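Local coordinates for uncharacterized protein (Porphyromonas gingivalis, PDB 1ZBS) that is of unknown function but, as a putative N-acetylglucosamine kinase with the ASKHA fold, probably transfers phosphate from ATP to an amino sugar, at residues 35-38 and 39-42; 169-172 and 173-177; 244-247 and 248-251. All coordinates share one frame; numbering follows the deposited sequence.

Contact 1 (35-38 and 39-42); sequences QQDR and NEID
Asp37 and Glu40 meet at the first turn of helix 38-53 in a capping box, the exchange of side-chain and backbone bonds that closes a helix N-terminus. Asp37 is the N-cap, and its OD2 accepts from Glu40 N at 3.0 Å, although OD2 is crowded in the model and its exact place is doubtful. In return, Asp37 N gives a weak hydrogen bond to Glu40 OE2 at 2.9 Å, bent to 128° at the hydrogen. Aspartate suits the cap because its chain is short: with CG held between the backbone N and the carbonyl carbon (chi1 68°), the carboxylate bends forward to the N-H of Glu40. Glutamate three residues on has the extra methylene needed to reach backward to the N-H of the cap residue. The two carboxylates, on exposed residues, make the solvent side of the contact. They are turned 71° against each other, and the backbone N-H groups of the helix start would be expected to ease their mutual repulsion.

The tight side belongs to Ile41, the buried residue here, whose branched apolar chain also rests on Ile31. Its CG2 lies 3.0 Å from Asp37 O, while Ile41 N makes a weak bond to that same oxygen. Gln36 packs from the loop, its CB 3.4 Å from Glu40 CD, and its OE1 accepts from Asn32 N, which anchors the oxygen end of the amide.

A further flank turns to helix 75-85: Arg38 touches Met77 and forms a salt bridge with Glu80, while Asp42 touches Ala81 and pairs with Arg46 one turn along its own helix. Where the aliphatic and polar parts meet, Ile41 CD1 stops 3.9 Å from Gln36 OE1.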
loop_
_atom_site.group_PDB
_atom_site.type_symbol
_atom_site.label_atom_id
_atom_site.label_comp_id
_atom_site.label_asym_id
_atom_site.label_seq_id
_atom_site.Cartn_x
_atom_site.Cartn_y
_atom_site.Cartn_z
ATOM N N GLN A 35 4.880 -8.786 -16.567
ATOM C CA GLN A 35 3.748 -7.882 -16.448
ATOM C C GLN A 35 2.929 -7.863 -17.732
ATOM O O GLN A 35 1.704 -7.743 -17.690
ATOM C CB GLN A 35 4.262 -6.478 -16.122
ATOM C CG GLN A 35 3.322 -5.637 -15.280
ATOM C CD GLN A 35 4.075 -4.679 -14.375
ATOM O OE1 GLN A 35 4.799 -5.100 -13.468
ATOM N NE2 GLN A 35 3.921 -3.387 -14.624
ATOM N N GLN A 36 3.613 -7.991 -18.867
ATOM C CA GLN A 36 2.967 -7.995 -20.180
ATOM C C GLN A 36 3.083 -9.378 -20.815
ATOM O O GLN A 36 3.739 -10.262 -20.263
ATOM C CB GLN A 36 3.614 -6.940 -21.087
ATOM C CG GLN A 36 3.376 -5.501 -20.639
ATOM C CD GLN A 36 4.353 -4.520 -21.261
ATOM O OE1 GLN A 36 5.554 -4.563 -20.984
ATOM N NE2 GLN A 36 3.844 -3.630 -22.106
ATOM N N ASP A 37 2.445 -9.568 -21.970
ATOM C CA ASP A 37 2.490 -10.857 -22.655
ATOM C C ASP A 37 3.094 -10.796 -24.060
ATOM O O ASP A 37 3.557 -9.750 -24.509
ATOM C CB ASP A 37 1.087 -11.478 -22.720
ATOM C CG ASP A 37 0.144 -10.710 -23.625
ATOM O OD1 ASP A 37 -1.058 -11.047 -23.644
ATOM O OD2 ASP A 37 0.593 -9.777 -24.320
ATOM N N ARG A 38 3.065 -11.934 -24.745
ATOM C CA ARG A 38 3.632 -12.076 -26.082
ATOM C C ARG A 38 3.445 -10.905 -27.055
ATOM O O ARG A 38 4.405 -10.188 -27.366
ATOM C CB ARG A 38 3.096 -13.354 -26.728
ATOM C CG ARG A 38 3.760 -13.729 -28.050
ATOM C CD ARG A 38 5.123 -14.400 -27.855
ATOM N NE ARG A 38 5.019 -15.644 -27.080
ATOM C CZ ARG A 38 5.991 -16.547 -26.970
ATOM N NH1 ARG A 38 5.797 -17.639 -26.245
ATOM N NH2 ARG A 38 7.151 -16.364 -27.595
ATOM N N ASN A 39 2.219 -10.700 -27.535
ATOM C CA ASN A 39 1.970 -9.648 -28.510
ATOM C C ASN A 39 1.724 -8.236 -27.981
ATOM O O ASN A 39 1.866 -7.255 -28.727
ATOM C CB ASN A 39 0.832 -10.068 -29.469
ATOM C CG ASN A 39 -0.493 -10.315 -28.756
ATOM O OD1 ASN A 39 -1.086 -9.395 -28.177
ATOM N ND2 ASN A 39 -0.967 -11.562 -28.799
ATOM N N GLU A 40 1.375 -8.099 -26.707
ATOM C CA GLU A 40 1.149 -6.754 -26.178
ATOM C C GLU A 40 2.504 -6.068 -26.007
ATOM O O GLU A 40 2.572 -4.871 -25.732
ATOM C CB GLU A 40 0.391 -6.795 -24.845
ATOM C CG GLU A 40 1.238 -7.048 -23.622
ATOM C CD GLU A 40 0.491 -6.727 -22.339
ATOM O OE1 GLU A 40 0.066 -5.553 -22.180
ATOM O OE2 GLU A 40 0.320 -7.644 -21.495
ATOM N N ILE A 41 3.579 -6.841 -26.170
ATOM C CA ILE A 41 4.940 -6.307 -26.086
ATOM C C ILE A 41 5.594 -6.492 -27.455
ATOM O O ILE A 41 6.626 -5.887 -27.764
ATOM C CB ILE A 41 5.804 -7.049 -25.018
ATOM C CG1 ILE A 41 7.135 -6.311 -24.838
ATOM C CG2 ILE A 41 6.100 -8.485 -25.466
ATOM C CD1 ILE A 41 6.970 -4.806 -24.615
ATOM N N ASP A 42 4.967 -7.338 -28.272
ATOM C CA ASP A 42 5.440 -7.638 -29.624
ATOM C C ASP A 42 5.116 -6.427 -30.489
ATOM O O ASP A 42 5.614 -6.281 -31.608
ATOM C CB ASP A 42 4.696 -8.859 -30.167
ATOM C CG ASP A 42 5.547 -9.706 -31.075
ATOM O OD1 ASP A 42 6.541 -10.299 -30.592
ATOM O OD2 ASP A 42 5.225 -9.786 -32.282
#

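Contact 2 (169-172 and 173-177); sequences EAFL and QEYGL
Leu172 O accepts from Leu177 N at 2.8 Å, nearly straight at 163°, and Gly176 N bonds weakly to Gln173 O, a Schellman motif that ends helix 167-174. Gly176 is the C-prime residue, and its positive phi is easily adopted by glycine, which has no side chain to strain. The motif also brings Leu177 back beside the helix: Leu172 CB lies 3.4 Å from Leu177 O, while Leu172 CD2 and Leu177 CB touch loosely at 4.5 Å, the apolar pairing that commonly accompanies this kind of helix end.

On another side, Tyr175 CD2 lies over one face of the Phe171 ring, offset toward the rim. The rings are oblique, their centroids 5.2 Å apart and their planes at 53°. Phe171 gets there with CG anti to N (chi1 175°), and its ring meets Phe199 and Phe202 edge-to-face. The edge of the tyrosine ring also lies by Phe171 O, with CD2 3.3 Å away. The extended Gln173 chain lies along Glu169 O, its amide suited to the exposed surface.

The chemistry implies a helix end fixed twice, by backbone bonds at the glycine turn and by the rings of Phe171 and Tyr175 packed with Phe199 and Phe202.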
loop_
_atom_site.group_PDB
_atom_site.type_symbol
_atom_site.label_atom_id
_atom_site.label_comp_id
_atom_site.label_asym_id
_atom_site.label_seq_id
_atom_site.Cartn_x
_atom_site.Cartn_y
_atom_site.Cartn_z
ATOM N N GLU A 169 -1.249 22.452 1.009
ATOM C CA GLU A 169 -1.897 23.274 0.000
ATOM C C GLU A 169 -0.941 23.607 -1.143
ATOM O O GLU A 169 -1.360 23.719 -2.292
ATOM C CB GLU A 169 -2.448 24.564 0.624
ATOM C CG GLU A 169 -3.545 24.342 1.661
ATOM C CD GLU A 169 -2.999 24.204 3.073
ATOM O OE1 GLU A 169 -2.137 23.332 3.303
ATOM O OE2 GLU A 169 -3.435 24.972 3.954
ATOM N N ALA A 170 0.342 23.751 -0.827
ATOM C CA ALA A 170 1.347 24.052 -1.841
ATOM C C ALA A 170 1.526 22.851 -2.780
ATOM O O ALA A 170 1.729 23.019 -3.985
ATOM C CB ALA A 170 2.675 24.400 -1.175
ATOM N N PHE A 171 1.445 21.647 -2.205
ATOM C CA PHE A 171 1.583 20.383 -2.929
ATOM C C PHE A 171 0.367 20.128 -3.809
ATOM O O PHE A 171 0.488 19.898 -5.013
ATOM C CB PHE A 171 1.729 19.214 -1.930
ATOM C CG PHE A 171 1.768 17.842 -2.574
ATOM C CD1 PHE A 171 2.960 17.325 -3.079
ATOM C CD2 PHE A 171 0.617 17.066 -2.663
ATOM C CE1 PHE A 171 3.008 16.047 -3.663
ATOM C CE2 PHE A 171 0.649 15.783 -3.245
ATOM C CZ PHE A 171 1.850 15.273 -3.745
ATOM N N LEU A 172 -0.812 20.165 -3.200
ATOM C CA LEU A 172 -2.049 19.901 -3.933
ATOM C C LEU A 172 -2.273 20.843 -5.119
ATOM O O LEU A 172 -2.708 20.410 -6.189
ATOM C CB LEU A 172 -3.243 19.973 -2.972
ATOM C CG LEU A 172 -3.260 18.965 -1.804
ATOM C CD1 LEU A 172 -4.489 19.226 -0.925
ATOM C CD2 LEU A 172 -3.308 17.533 -2.350
ATOM N N GLN A 173 -1.973 22.124 -4.927
ATOM C CA GLN A 173 -2.144 23.124 -5.975
ATOM C C GLN A 173 -1.138 22.973 -7.136
ATOM O O GLN A 173 -1.477 23.217 -8.296
ATOM C CB GLN A 173 -2.052 24.532 -5.364
ATOM C CG GLN A 173 -3.339 25.013 -4.666
ATOM C CD GLN A 173 -3.114 26.219 -3.748
ATOM O OE1 GLN A 173 -2.189 27.013 -3.954
ATOM N NE2 GLN A 173 -3.972 26.365 -2.737
ATOM N N GLU A 174 0.088 22.565 -6.828
ATOM C CA GLU A 174 1.093 22.394 -7.860
ATOM C C GLU A 174 0.686 21.301 -8.838
ATOM O O GLU A 174 0.905 21.419 -10.048
ATOM C CB GLU A 174 2.436 22.041 -7.239
ATOM C CG GLU A 174 3.529 21.867 -8.261
ATOM C CD GLU A 174 4.874 21.623 -7.618
ATOM O OE1 GLU A 174 5.133 22.213 -6.547
ATOM O OE2 GLU A 174 5.678 20.862 -8.193
ATOM N N TYR A 175 0.086 20.243 -8.303
ATOM C CA TYR A 175 -0.360 19.103 -9.097
ATOM C C TYR A 175 -1.858 19.111 -9.351
ATOM O O TYR A 175 -2.393 18.159 -9.911
ATOM C CB TYR A 175 0.031 17.801 -8.393
ATOM C CG TYR A 175 1.526 17.657 -8.234
ATOM C CD1 TYR A 175 2.326 17.326 -9.324
ATOM C CD2 TYR A 175 2.149 17.930 -7.016
ATOM C CE1 TYR A 175 3.711 17.275 -9.213
ATOM C CE2 TYR A 175 3.545 17.884 -6.892
ATOM C CZ TYR A 175 4.314 17.556 -8.001
ATOM O OH TYR A 175 5.679 17.520 -7.920
ATOM N N GLY A 176 -2.538 20.175 -8.936
ATOM C CA GLY A 176 -3.971 20.250 -9.157
ATOM C C GLY A 176 -4.690 19.005 -8.672
ATOM O O GLY A 176 -5.498 18.413 -9.382
ATOM N N LEU A 177 -4.390 18.590 -7.454
ATOM C CA LEU A 177 -5.036 17.408 -6.918
ATOM C C LEU A 177 -5.800 17.738 -5.654
ATOM O O LEU A 177 -5.639 18.806 -5.055
ATOM C CB LEU A 177 -3.999 16.325 -6.601
ATOM C CG LEU A 177 -3.381 15.556 -7.773
ATOM C CD1 LEU A 177 -2.156 14.773 -7.287
ATOM C CD2 LEU A 177 -4.423 14.625 -8.375
#

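Contact 3 (244-247 and 248-251); sequences VAFH and YREV
Phe246 O is gripped twice by Arg249: its backbone N donates at 2.8 Å, with an angle of 161°, and its side-chain NH1 adds a weak bond at 3.1 Å. The oxygen sits at the junction where helix 243-247 breaks and helix 249-258 starts, with Tyr248 at the N-cap position of the second. Arginine suits this corner because its long chain can return over the preceding turn. Its CG is placed between the backbone N and the carbonyl carbon (chi1 54°), and from there to NE the extended chain carries the guanidinium alongside Phe246. A final turn about the CD-NE bond lays it on the ring face, planes 28° apart and centres 4.4 Å apart, a cation-pi stack with NH1 over the middle of the face. Glu250 OE2, 3.2 Å from Arg249 NE, adds a charge attraction from well outside the guanidinium plane.

Tyr248 is buried on the inner side of the junction, an amphipathic residue in an apolar place: its ring packs near Ile203 and Val216, while OH bonds to Ser200 OG. Its backbone N still donates to Val244 O at 2.9 Å, a last bond of the first helix. Beside that bond, Val244 CG1 touches Tyr248 CD2 at 3.5 Å.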
loop_
_atom_site.group_PDB
_atom_site.type_symbol
_atom_site.label_atom_id
_atom_site.label_comp_id
_atom_site.label_asym_id
_atom_site.label_seq_id
_atom_site.Cartn_x
_atom_site.Cartn_y
_atom_site.Cartn_z
ATOM N N VAL A 244 16.156 7.845 -7.810
ATOM C CA VAL A 244 16.062 8.248 -6.409
ATOM C C VAL A 244 17.413 8.217 -5.692
ATOM O O VAL A 244 17.712 9.099 -4.873
ATOM C CB VAL A 244 15.070 7.357 -5.638
ATOM C CG1 VAL A 244 15.161 7.645 -4.147
ATOM C CG2 VAL A 244 13.640 7.609 -6.143
ATOM N N ALA A 245 18.226 7.200 -5.985
ATOM C CA ALA A 245 19.549 7.089 -5.362
ATOM C C ALA A 245 20.374 8.293 -5.781
ATOM O O ALA A 245 21.106 8.874 -4.978
ATOM C CB ALA A 245 20.247 5.803 -5.803
ATOM N N PHE A 246 20.245 8.662 -7.047
ATOM C CA PHE A 246 20.972 9.800 -7.570
ATOM C C PHE A 246 20.427 11.094 -6.965
ATOM O O PHE A 246 21.122 11.773 -6.210
ATOM C CB PHE A 246 20.859 9.829 -9.099
ATOM C CG PHE A 246 21.777 10.818 -9.749
ATOM C CD1 PHE A 246 23.144 10.805 -9.464
ATOM C CD2 PHE A 246 21.275 11.786 -10.617
ATOM C CE1 PHE A 246 24.000 11.749 -10.026
ATOM C CE2 PHE A 246 22.120 12.738 -11.186
ATOM C CZ PHE A 246 23.485 12.720 -10.891
ATOM N N HIS A 247 19.174 11.420 -7.264
ATOM C CA HIS A 247 18.567 12.646 -6.745
ATOM C C HIS A 247 18.697 12.846 -5.233
ATOM O O HIS A 247 18.677 13.984 -4.749
ATOM C CB HIS A 247 17.087 12.724 -7.154
ATOM C CG HIS A 247 16.882 12.779 -8.637
ATOM N ND1 HIS A 247 17.703 13.503 -9.472
ATOM C CD2 HIS A 247 15.961 12.189 -9.436
ATOM C CE1 HIS A 247 17.301 13.355 -10.723
ATOM N NE2 HIS A 247 16.247 12.562 -10.727
ATOM N N TYR A 248 18.834 11.758 -4.485
ATOM C CA TYR A 248 18.950 11.858 -3.031
ATOM C C TYR A 248 20.317 11.380 -2.538
ATOM O O TYR A 248 20.481 11.056 -1.351
ATOM C CB TYR A 248 17.845 11.029 -2.372
ATOM C CG TYR A 248 16.451 11.552 -2.643
ATOM C CD1 TYR A 248 15.866 12.500 -1.808
ATOM C CD2 TYR A 248 15.724 11.113 -3.747
ATOM C CE1 TYR A 248 14.591 12.995 -2.061
ATOM C CE2 TYR A 248 14.452 11.602 -4.016
ATOM C CZ TYR A 248 13.888 12.541 -3.168
ATOM O OH TYR A 248 12.619 13.008 -3.414
ATOM N N ARG A 249 21.291 11.348 -3.448
ATOM C CA ARG A 249 22.641 10.895 -3.124
ATOM C C ARG A 249 23.191 11.448 -1.816
ATOM O O ARG A 249 23.705 10.694 -0.998
ATOM C CB ARG A 249 23.615 11.198 -4.282
ATOM C CG ARG A 249 23.670 12.643 -4.756
ATOM C CD ARG A 249 24.760 12.809 -5.819
ATOM N NE ARG A 249 24.792 14.157 -6.374
ATOM C CZ ARG A 249 23.891 14.641 -7.224
ATOM N NH1 ARG A 249 22.880 13.885 -7.627
ATOM N NH2 ARG A 249 23.982 15.897 -7.652
ATOM N N GLU A 250 23.075 12.754 -1.608
ATOM C CA GLU A 250 23.575 13.347 -0.375
ATOM C C GLU A 250 22.985 12.627 0.831
ATOM O O GLU A 250 23.718 12.152 1.698
ATOM C CB GLU A 250 23.208 14.833 -0.288
ATOM C CG GLU A 250 23.925 15.768 -1.268
ATOM C CD GLU A 250 23.553 15.532 -2.728
ATOM O OE1 GLU A 250 22.388 15.159 -3.004
ATOM O OE2 GLU A 250 24.432 15.739 -3.601
ATOM N N VAL A 251 21.658 12.547 0.883
ATOM C CA VAL A 251 20.979 11.898 2.000
ATOM C C VAL A 251 21.370 10.429 2.120
ATOM O O VAL A 251 21.550 9.908 3.227
ATOM C CB VAL A 251 19.446 11.988 1.860
ATOM C CG1 VAL A 251 18.783 11.400 3.092
ATOM C CG2 VAL A 251 19.022 13.432 1.668
#

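Overall arrangement
The contacts come in chain order 1, 2, 3. Contact 1 begins the helix that follows strand 21-29 of the first five-stranded sheet. Contact 3 follows strand 238-241 of the second sheet, which has the same strand order; such a repeated pair of domains is the hallmark of ASKHA proteins. These two lie on opposite sides of the chain's centre, 33 Å apart between centres. Contact 2 belongs to the helical region between strands 130-133 and 238-241. Its centre is 24 Å from that of contact 3, nearest atoms about 9 Å apart, and helix 200-204 touches both. Contact 1 lies in the first half of a probable two-domain kinase, contacts 2 and 3 in the second.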